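Local coordinates for inositol-1-monophosphatase (PDB 5ZHH), which probably hydrolyses inositol monophosphates to free inositol and inorganic phosphate, at residues A[124-129]-A[200-205]; A[152-157]-A[250-255]; A[193-198]-A[204-209]. One frame throughout, in Å; residues are numbered along the deposited sequence.

Contact 1 of 3, residues A[124-129]-A[200-205]; sequences HDELFR and CGRVDG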
loop_
_atom_site.group_PDB
_atom_site.type_symbol
_atom_site.label_atom_id
_atom_site.label_comp_id
_atom_site.label_asym_id
_atom_site.label_seq_id
_atom_site.Cartn_x
_atom_site.Cartn_y
_atom_site.Cartn_z
ATOM N N HIS A 124 3.497 -2.814 -8.144
ATOM C CA HIS A 124 3.509 -3.463 -6.838
ATOM C C HIS A 124 4.399 -2.743 -5.839
ATOM O O HIS A 124 4.491 -3.175 -4.682
ATOM C CB HIS A 124 3.974 -4.912 -6.979
ATOM C CG HIS A 124 3.092 -5.737 -7.860
ATOM N ND1 HIS A 124 3.564 -6.415 -8.964
ATOM C CD2 HIS A 124 1.764 -5.993 -7.799
ATOM C CE1 HIS A 124 2.564 -7.055 -9.544
ATOM N NE2 HIS A 124 1.461 -6.817 -8.857
ATOM N N ASP A 125 5.071 -1.678 -6.269
ATOM C CA ASP A 125 5.996 -0.917 -5.438
ATOM C C ASP A 125 7.038 -1.835 -4.793
ATOM O O ASP A 125 7.182 -1.909 -3.572
ATOM C CB ASP A 125 5.232 -0.110 -4.385
ATOM C CG ASP A 125 6.118 0.878 -3.670
ATOM O OD1 ASP A 125 7.057 1.397 -4.307
ATOM O OD2 ASP A 125 5.885 1.128 -2.472
ATOM N N GLU A 126 7.763 -2.558 -5.641
ATOM C CA GLU A 126 8.849 -3.419 -5.191
ATOM C C GLU A 126 10.159 -2.904 -5.765
ATOM O O GLU A 126 10.336 -2.869 -6.988
ATOM C CB GLU A 126 8.603 -4.877 -5.594
ATOM C CG GLU A 126 7.460 -5.500 -4.816
ATOM C CD GLU A 126 7.395 -7.000 -4.973
ATOM O OE1 GLU A 126 6.968 -7.672 -4.012
ATOM O OE2 GLU A 126 7.800 -7.504 -6.039
ATOM N N LEU A 127 11.068 -2.506 -4.876
ATOM C CA LEU A 127 12.330 -1.870 -5.227
ATOM C C LEU A 127 13.459 -2.848 -4.916
ATOM O O LEU A 127 13.748 -3.113 -3.747
ATOM C CB LEU A 127 12.487 -0.565 -4.445
ATOM C CG LEU A 127 13.803 0.186 -4.598
ATOM C CD1 LEU A 127 13.962 0.630 -6.040
ATOM C CD2 LEU A 127 13.841 1.396 -3.637
ATOM N N PHE A 128 14.083 -3.398 -5.955
ATOM C CA PHE A 128 15.201 -4.320 -5.795
ATOM C C PHE A 128 16.503 -3.560 -6.006
ATOM O O PHE A 128 16.648 -2.830 -6.991
ATOM C CB PHE A 128 15.100 -5.489 -6.780
ATOM C CG PHE A 128 13.857 -6.335 -6.601
ATOM C CD1 PHE A 128 12.669 -5.996 -7.243
ATOM C CD2 PHE A 128 13.881 -7.464 -5.800
ATOM C CE1 PHE A 128 11.516 -6.763 -7.074
ATOM C CE2 PHE A 128 12.741 -8.251 -5.641
ATOM C CZ PHE A 128 11.557 -7.893 -6.272
ATOM N N ARG A 129 17.448 -3.736 -5.091
ATOM C CA ARG A 129 18.692 -2.980 -5.136
ATOM C C ARG A 129 19.860 -3.887 -4.790
ATOM O O ARG A 129 19.781 -4.684 -3.850
ATOM C CB ARG A 129 18.649 -1.779 -4.175
ATOM C CG ARG A 129 17.712 -0.664 -4.632
ATOM C CD ARG A 129 17.339 0.264 -3.483
ATOM N NE ARG A 129 18.476 0.950 -2.874
ATOM C CZ ARG A 129 19.004 0.599 -1.703
ATOM N NH1 ARG A 129 18.501 -0.435 -1.044
ATOM N NH2 ARG A 129 20.023 1.278 -1.188
ATOM N N CYS A 200 15.299 -12.999 -4.913
ATOM C CA CYS A 200 14.627 -13.067 -3.623
ATOM C C CYS A 200 14.007 -14.432 -3.342
ATOM O O CYS A 200 13.294 -14.581 -2.346
ATOM C CB CYS A 200 13.568 -11.967 -3.504
ATOM S SG CYS A 200 12.221 -12.040 -4.688
ATOM N N GLY A 201 14.271 -15.432 -4.183
ATOM C CA GLY A 201 13.878 -16.799 -3.909
ATOM C C GLY A 201 12.479 -17.191 -4.337
ATOM O O GLY A 201 12.052 -18.314 -4.037
ATOM N N ARG A 202 11.771 -16.329 -5.070
ATOM C CA ARG A 202 10.422 -16.667 -5.516
ATOM C C ARG A 202 10.434 -17.721 -6.616
ATOM O O ARG A 202 9.443 -18.435 -6.801
ATOM C CB ARG A 202 9.709 -15.412 -6.006
ATOM C CG ARG A 202 9.315 -14.457 -4.869
ATOM C CD ARG A 202 8.958 -13.094 -5.423
ATOM N NE ARG A 202 8.635 -12.143 -4.359
ATOM C CZ ARG A 202 8.220 -10.899 -4.572
ATOM N NH1 ARG A 202 7.953 -10.103 -3.545
ATOM N NH2 ARG A 202 8.081 -10.448 -5.809
ATOM N N VAL A 203 11.520 -17.799 -7.380
ATOM C CA VAL A 203 11.791 -18.912 -8.275
ATOM C C VAL A 203 13.217 -19.363 -8.009
ATOM O O VAL A 203 14.007 -18.657 -7.384
ATOM C CB VAL A 203 11.598 -18.551 -9.764
ATOM C CG1 VAL A 203 10.144 -18.238 -10.055
ATOM C CG2 VAL A 203 12.461 -17.369 -10.138
ATOM N N ASP A 204 13.541 -20.555 -8.498
ATOM C CA ASP A 204 14.857 -21.123 -8.264
ATOM C C ASP A 204 15.812 -20.901 -9.423
ATOM O O ASP A 204 17.020 -21.050 -9.240
ATOM C CB ASP A 204 14.726 -22.621 -7.973
ATOM C CG ASP A 204 13.758 -22.895 -6.843
ATOM O OD1 ASP A 204 13.963 -22.348 -5.728
ATOM O OD2 ASP A 204 12.781 -23.629 -7.070
ATOM N N GLY A 205 15.310 -20.527 -10.591
ATOM C CA GLY A 205 16.169 -20.387 -11.748
ATOM C C GLY A 205 15.418 -19.798 -12.918
ATOM O O GLY A 205 14.187 -19.855 -12.991
#
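Glu126 and Arg202 reach toward each other across the contact and form a salt bridge, with one guanidinium nitrogen for each carboxylate oxygen. Arg202 NH1 lies 2.7 Å from Glu126 OE1 with an N-H...O angle of 174°, and Arg202 NH2 lies 3.0 Å from Glu126 OE2. This is the end-on form of the pair, with NE taking no share of the grip. Both acceptors stay close to the guanidinium plane, and OE2 is met through its syn lone pair. The match is not perfectly flat, since carboxylate and guanidinium planes are turned 31° apart and NH1 stands out of the carboxylate plane. An extended run from CG to NE, chi3 -178°, lets Arg202 span the gap. Two bonds to two atoms limit rotation of either group, and the opposite charges probably stabilise each other at this buried place.

The second interaction is sulfur-aromatic. Cys200 SG sits at the edge of the Phe128 ring, near its plane, 3.9 Å from Phe128 CE2 and 5.2 Å from the ring centroid. Arg202 NH2 also lies near that plane, 4.3 Å from Phe128 CZ, so the ring borders the ion pair.

Asp125 and Glu126 lie across from Asp121, forming a G1 beta bulge at the start of strand 126-131. From that strand Phe128 also packs on Ala196 of helix 191-199, while Arg138 of the adjoining strand 135-138 touches both Glu126 and Arg202. The contact thus ties the larger sheet to the loop between helix 191-199 and strand 205-208.

Contact 2 of 3, residues A[152-157]-A[250-255]; sequences SKSLLV and GSIHDN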
loop_
_atom_site.group_PDB
_atom_site.type_symbol
_atom_site.label_atom_id
_atom_site.label_comp_id
_atom_site.label_asym_id
_atom_site.label_seq_id
_atom_site.Cartn_x
_atom_site.Cartn_y
_atom_site.Cartn_z
ATOM N N SER A 152 13.536 -31.446 -9.698
ATOM C CA SER A 152 12.144 -31.878 -9.567
ATOM C C SER A 152 11.358 -31.069 -8.541
ATOM O O SER A 152 10.123 -31.089 -8.565
ATOM C CB SER A 152 12.082 -33.361 -9.197
ATOM O OG SER A 152 12.575 -33.580 -7.885
ATOM N N LYS A 153 12.030 -30.361 -7.637
ATOM C CA LYS A 153 11.341 -29.560 -6.634
ATOM C C LYS A 153 11.423 -28.071 -6.936
ATOM O O LYS A 153 11.073 -27.249 -6.082
ATOM C CB LYS A 153 11.890 -29.855 -5.237
ATOM C CG LYS A 153 11.700 -31.305 -4.812
ATOM C CD LYS A 153 12.476 -31.623 -3.545
ATOM C CE LYS A 153 12.291 -33.079 -3.156
ATOM N NZ LYS A 153 10.851 -33.431 -3.047
ATOM N N SER A 154 11.887 -27.708 -8.123
ATOM C CA SER A 154 12.178 -26.327 -8.461
ATOM C C SER A 154 11.011 -25.685 -9.195
ATOM O O SER A 154 10.183 -26.356 -9.812
ATOM C CB SER A 154 13.436 -26.243 -9.332
ATOM O OG SER A 154 14.588 -26.675 -8.626
ATOM N N LEU A 155 10.959 -24.360 -9.103
ATOM C CA LEU A 155 10.061 -23.530 -9.892
ATOM C C LEU A 155 10.942 -22.619 -10.728
ATOM O O LEU A 155 11.810 -21.927 -10.184
ATOM C CB LEU A 155 9.125 -22.704 -9.002
ATOM C CG LEU A 155 8.074 -21.853 -9.725
ATOM C CD1 LEU A 155 7.079 -22.724 -10.482
ATOM C CD2 LEU A 155 7.348 -20.929 -8.748
ATOM N N LEU A 156 10.741 -22.635 -12.038
ATOM C CA LEU A 156 11.577 -21.879 -12.956
ATOM C C LEU A 156 10.742 -20.847 -13.703
ATOM O O LEU A 156 9.517 -20.791 -13.580
ATOM C CB LEU A 156 12.274 -22.815 -13.954
ATOM C CG LEU A 156 13.050 -23.996 -13.364
ATOM C CD1 LEU A 156 13.670 -24.807 -14.510
ATOM C CD2 LEU A 156 14.108 -23.554 -12.379
ATOM N N VAL A 157 11.431 -20.015 -14.483
ATOM C CA VAL A 157 10.774 -19.032 -15.336
ATOM C C VAL A 157 11.633 -18.845 -16.580
ATOM O O VAL A 157 12.856 -18.995 -16.536
ATOM C CB VAL A 157 10.535 -17.698 -14.571
ATOM C CG1 VAL A 157 11.848 -17.118 -14.056
ATOM C CG2 VAL A 157 9.770 -16.675 -15.435
ATOM N N GLY A 250 22.085 -21.060 -7.631
ATOM C CA GLY A 250 23.406 -21.612 -7.398
ATOM C C GLY A 250 23.392 -23.091 -7.066
ATOM O O GLY A 250 24.325 -23.817 -7.421
ATOM N N SER A 251 22.370 -23.536 -6.330
ATOM C CA SER A 251 22.285 -24.943 -5.942
ATOM C C SER A 251 21.746 -25.835 -7.057
ATOM O O SER A 251 22.173 -26.989 -7.167
ATOM C CB SER A 251 21.435 -25.088 -4.679
ATOM O OG SER A 251 21.938 -24.249 -3.649
ATOM N N ILE A 252 20.824 -25.346 -7.892
ATOM C CA ILE A 252 20.354 -26.142 -9.028
ATOM C C ILE A 252 21.081 -25.770 -10.316
ATOM O O ILE A 252 20.696 -26.233 -11.392
ATOM C CB ILE A 252 18.828 -26.049 -9.238
ATOM C CG1 ILE A 252 18.396 -24.608 -9.532
ATOM C CG2 ILE A 252 18.062 -26.664 -8.071
ATOM C CD1 ILE A 252 17.024 -24.529 -10.189
ATOM N N HIS A 253 22.114 -24.932 -10.236
ATOM C CA HIS A 253 22.727 -24.405 -11.453
ATOM C C HIS A 253 23.253 -25.526 -12.342
ATOM O O HIS A 253 22.989 -25.550 -13.549
ATOM C CB HIS A 253 23.858 -23.438 -11.105
ATOM C CG HIS A 253 24.153 -22.465 -12.200
ATOM N ND1 HIS A 253 23.501 -21.254 -12.312
ATOM C CD2 HIS A 253 24.974 -22.553 -13.274
ATOM C CE1 HIS A 253 23.936 -20.622 -13.388
ATOM N NE2 HIS A 253 24.824 -21.391 -13.995
ATOM N N ASP A 254 24.006 -26.465 -11.762
ATOM C CA ASP A 254 24.565 -27.550 -12.564
ATOM C C ASP A 254 23.471 -28.450 -13.117
ATOM O O ASP A 254 23.595 -28.965 -14.235
ATOM C CB ASP A 254 25.565 -28.361 -11.734
ATOM C CG ASP A 254 24.948 -28.946 -10.472
ATOM O OD1 ASP A 254 23.938 -28.389 -9.982
ATOM O OD2 ASP A 254 25.481 -29.960 -9.962
ATOM N N ASN A 255 22.405 -28.672 -12.343
ATOM C CA ASN A 255 21.323 -29.536 -12.801
ATOM C C ASN A 255 20.565 -28.888 -13.951
ATOM O O ASN A 255 20.246 -29.545 -14.947
ATOM C CB ASN A 255 20.367 -29.838 -11.650
ATOM C CG ASN A 255 21.054 -30.514 -10.472
ATOM O OD1 ASN A 255 20.880 -30.094 -9.330
ATOM N ND2 ASN A 255 21.821 -31.562 -10.738
#
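Ser154, Leu156 and Ile252 make this contact with no flat group among them: neither ring nor amide nor carboxylate takes part, so it has no stacked face and no edge-on approach. The imidazole of His253 is held apart, its ND1 bonded to Thr248 and its NE2 to Thr231.

What meets instead are methyl groups and one hydroxyl. Ser154 OG is placed against the ends of both branches of Ile252, 3.5 Å from Ile252 CG2 and 3.6 Å from Ile252 CD1. Ser154 CB follows behind it, 4.1 Å from Ile252 CD1. The side chains of Leu156 and Ile252 run antiparallel past one another and touch where Leu156 CD2 meets Ile252 CD1 at 3.8 Å. In Ile252 the branch CG1 stands between the backbone N and the carbonyl carbon, chi1 61°, which points the fork at CB toward Ser154; CD1, anti to CA, lies alongside CG2, and both methyls thereby meet the hydroxyl.

The backbones remain well separated, with 8.2 Å between Ser154 CA and Ile252 CA. Ile252 occupies the N-cap position of helix 253-261, and its N-H is taken by Asn249 OD1. The contact thus brings segment 152-157 against the start of that helix. Leu156 also packs on Trp207 of strand 205-208, the neighbour of strand 156-158 in the five-stranded sheet, while Ser154 and Ile252 both touch Asp204.

Chemically, the bond of Ser154 OG is made with Glu150 O, not across the contact, which probably makes a buried hydroxyl tolerable against two methyls. With only 100 Å² buried on both sides together, the attraction here rests on dispersion and shape, and it would be expected to add modest, weakly directional cohesion.

Contact 3 of 3, residues A[193-198]-A[204-209]; sequences LDLAHV and DGYWER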
loop_
_atom_site.group_PDB
_atom_site.type_symbol
_atom_site.label_atom_id
_atom_site.label_comp_id
_atom_site.label_asym_id
_atom_site.label_seq_id
_atom_site.Cartn_x
_atom_site.Cartn_y
_atom_site.Cartn_z
ATOM N N LEU A 193 12.390 -8.494 -14.002
ATOM C CA LEU A 193 11.666 -9.003 -12.841
ATOM C C LEU A 193 11.918 -10.486 -12.629
ATOM O O LEU A 193 11.934 -10.948 -11.483
ATOM C CB LEU A 193 10.167 -8.727 -12.971
ATOM C CG LEU A 193 9.787 -7.264 -12.689
ATOM C CD1 LEU A 193 8.292 -7.029 -12.897
ATOM C CD2 LEU A 193 10.208 -6.865 -11.276
ATOM N N ASP A 194 12.109 -11.248 -13.709
ATOM C CA ASP A 194 12.447 -12.654 -13.535
ATOM C C ASP A 194 13.752 -12.803 -12.762
ATOM O O ASP A 194 13.838 -13.602 -11.827
ATOM C CB ASP A 194 12.525 -13.360 -14.891
ATOM C CG ASP A 194 11.164 -13.479 -15.564
ATOM O OD1 ASP A 194 10.134 -13.381 -14.855
ATOM O OD2 ASP A 194 11.119 -13.715 -16.792
ATOM N N LEU A 195 14.766 -12.004 -13.107
ATOM C CA LEU A 195 16.024 -12.034 -12.364
ATOM C C LEU A 195 15.819 -11.624 -10.910
ATOM O O LEU A 195 16.373 -12.250 -9.992
ATOM C CB LEU A 195 17.035 -11.114 -13.046
ATOM C CG LEU A 195 17.601 -11.721 -14.338
ATOM C CD1 LEU A 195 18.152 -10.642 -15.250
ATOM C CD2 LEU A 195 18.683 -12.720 -13.984
ATOM N N ALA A 196 15.021 -10.575 -10.681
ATOM C CA ALA A 196 14.704 -10.156 -9.322
ATOM C C ALA A 196 13.984 -11.251 -8.546
ATOM O O ALA A 196 14.178 -11.378 -7.330
ATOM C CB ALA A 196 13.857 -8.882 -9.354
ATOM N N HIS A 197 13.148 -12.048 -9.225
ATOM C CA HIS A 197 12.459 -13.141 -8.545
ATOM C C HIS A 197 13.406 -14.287 -8.194
ATOM O O HIS A 197 13.196 -14.968 -7.187
ATOM C CB HIS A 197 11.311 -13.664 -9.402
ATOM C CG HIS A 197 10.160 -12.715 -9.515
ATOM N ND1 HIS A 197 10.153 -11.473 -8.919
ATOM C CD2 HIS A 197 8.978 -12.828 -10.165
ATOM C CE1 HIS A 197 9.016 -10.861 -9.194
ATOM N NE2 HIS A 197 8.286 -11.663 -9.948
ATOM N N VAL A 198 14.425 -14.550 -9.014
ATOM C CA VAL A 198 15.460 -15.483 -8.572
ATOM C C VAL A 198 16.197 -14.904 -7.370
ATOM O O VAL A 198 16.503 -15.613 -6.403
ATOM C CB VAL A 198 16.433 -15.827 -9.716
ATOM C CG1 VAL A 198 17.376 -16.961 -9.283
ATOM C CG2 VAL A 198 15.682 -16.246 -10.968
ATOM N N ASP A 204 13.541 -20.555 -8.498
ATOM C CA ASP A 204 14.857 -21.123 -8.264
ATOM C C ASP A 204 15.812 -20.901 -9.423
ATOM O O ASP A 204 17.020 -21.050 -9.240
ATOM C CB ASP A 204 14.726 -22.621 -7.973
ATOM C CG ASP A 204 13.758 -22.895 -6.843
ATOM O OD1 ASP A 204 13.963 -22.348 -5.728
ATOM O OD2 ASP A 204 12.781 -23.629 -7.070
ATOM N N GLY A 205 15.310 -20.527 -10.591
ATOM C CA GLY A 205 16.169 -20.387 -11.748
ATOM C C GLY A 205 15.418 -19.798 -12.918
ATOM O O GLY A 205 14.187 -19.855 -12.991
ATOM N N TYR A 206 16.191 -19.239 -13.839
ATOM C CA TYR A 206 15.683 -18.502 -14.982
ATOM C C TYR A 206 16.664 -18.702 -16.128
ATOM O O TYR A 206 17.877 -18.729 -15.906
ATOM C CB TYR A 206 15.512 -17.013 -14.626
ATOM C CG TYR A 206 15.539 -16.050 -15.801
ATOM C CD1 TYR A 206 14.510 -16.023 -16.736
ATOM C CD2 TYR A 206 16.605 -15.166 -15.970
ATOM C CE1 TYR A 206 14.541 -15.134 -17.807
ATOM C CE2 TYR A 206 16.644 -14.282 -17.035
ATOM C CZ TYR A 206 15.617 -14.272 -17.945
ATOM O OH TYR A 206 15.664 -13.402 -19.009
ATOM N N TRP A 207 16.142 -18.913 -17.334
ATOM C CA TRP A 207 16.981 -18.955 -18.523
ATOM C C TRP A 207 16.230 -18.298 -19.668
ATOM O O TRP A 207 14.999 -18.313 -19.703
ATOM C CB TRP A 207 17.394 -20.389 -18.898
ATOM C CG TRP A 207 16.372 -21.119 -19.707
ATOM C CD1 TRP A 207 16.342 -21.255 -21.074
ATOM C CD2 TRP A 207 15.220 -21.808 -19.211
ATOM N NE1 TRP A 207 15.245 -21.994 -21.451
ATOM C CE2 TRP A 207 14.540 -22.347 -20.328
ATOM C CE3 TRP A 207 14.702 -22.035 -17.928
ATOM C CZ2 TRP A 207 13.362 -23.084 -20.204
ATOM C CZ3 TRP A 207 13.530 -22.765 -17.805
ATOM C CH2 TRP A 207 12.874 -23.286 -18.941
ATOM N N GLU A 208 16.978 -17.717 -20.605
ATOM C CA GLU A 208 16.334 -17.080 -21.745
ATOM C C GLU A 208 17.368 -16.819 -22.831
ATOM O O GLU A 208 18.555 -16.635 -22.544
ATOM C CB GLU A 208 15.646 -15.762 -21.334
ATOM C CG GLU A 208 14.745 -15.213 -22.425
ATOM C CD GLU A 208 13.760 -14.166 -21.939
ATOM O OE1 GLU A 208 13.867 -13.698 -20.780
ATOM O OE2 GLU A 208 12.868 -13.813 -22.735
ATOM N N ARG A 209 16.905 -16.827 -24.078
ATOM C CA ARG A 209 17.698 -16.397 -25.217
ATOM C C ARG A 209 17.076 -15.151 -25.828
ATOM O O ARG A 209 15.913 -14.820 -25.574
ATOM C CB ARG A 209 17.808 -17.501 -26.279
ATOM C CG ARG A 209 16.494 -17.849 -26.954
ATOM C CD ARG A 209 16.704 -18.645 -28.239
ATOM N NE ARG A 209 17.336 -17.855 -29.292
ATOM C CZ ARG A 209 16.680 -17.042 -30.114
ATOM N NH1 ARG A 209 15.362 -16.899 -30.011
ATOM N NH2 ARG A 209 17.343 -16.366 -31.042
HETATM O O HOH W 1 11.415 -13.022 -19.528
#
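A helix-then-strand unit of the five-stranded sheet forms this contact: after helix 191-199 the chain turns back through a short loop into strand 205-208, against which the helix packs. The axes of the two short segments approach to 8.0 Å at 154°, roughly antiparallel. Tyr206 is met by Asp194, Leu195 and Val198. Over one ring face lies the methylene of Asp194 in a CH-pi contact, its CB 4.1 Å from the Tyr206 centroid and 21° off the normal. Leu195 meets the ring obliquely, Leu195 CD2 being 3.8 Å from Tyr206 CD2. One helical turn on from Asp194, Val198 CG2 presses on Tyr206 CB at 3.7 Å. With CG anti to the backbone N, chi1 156°, the ring is carried toward Asp194 and Leu195. A phenylalanine in its place would probably leave Glu208 OE1 without its hydroxyl donor and that carboxylate less firmly fixed. Asp194 OD1 is held by Ser188. A water bridges Asp194 OD2 and Glu208 OE1, 2.8 Å from each. Tyr206 OH donates to Glu208 OE1 at 2.5 Å, on the anti side of the carboxylate.

From the N terminus, segment 124-129 opens contact 1 and segment 152-157 opens contact 2 before either closes. Contact 1 closes first, at 200-205, and contact 2 closes at 250-255, so these two cross. Contact 3 is a short local closure, 193-198 to 204-209, lying wholly within the span of contact 2 and sharing Asp204 and Gly205 with contact 1. Those two residues also reach segment 152-157 of contact 2: Asp204 N is 2.8 Å from Leu155 O and Gly205 O 3.1 Å from Val157 N, probable backbone hydrogen bonds that set 204-205 beside 155-157. Together the contacts link the eight-stranded sheet, helix 191-199, the five-stranded sheet and the start of helix 253-261.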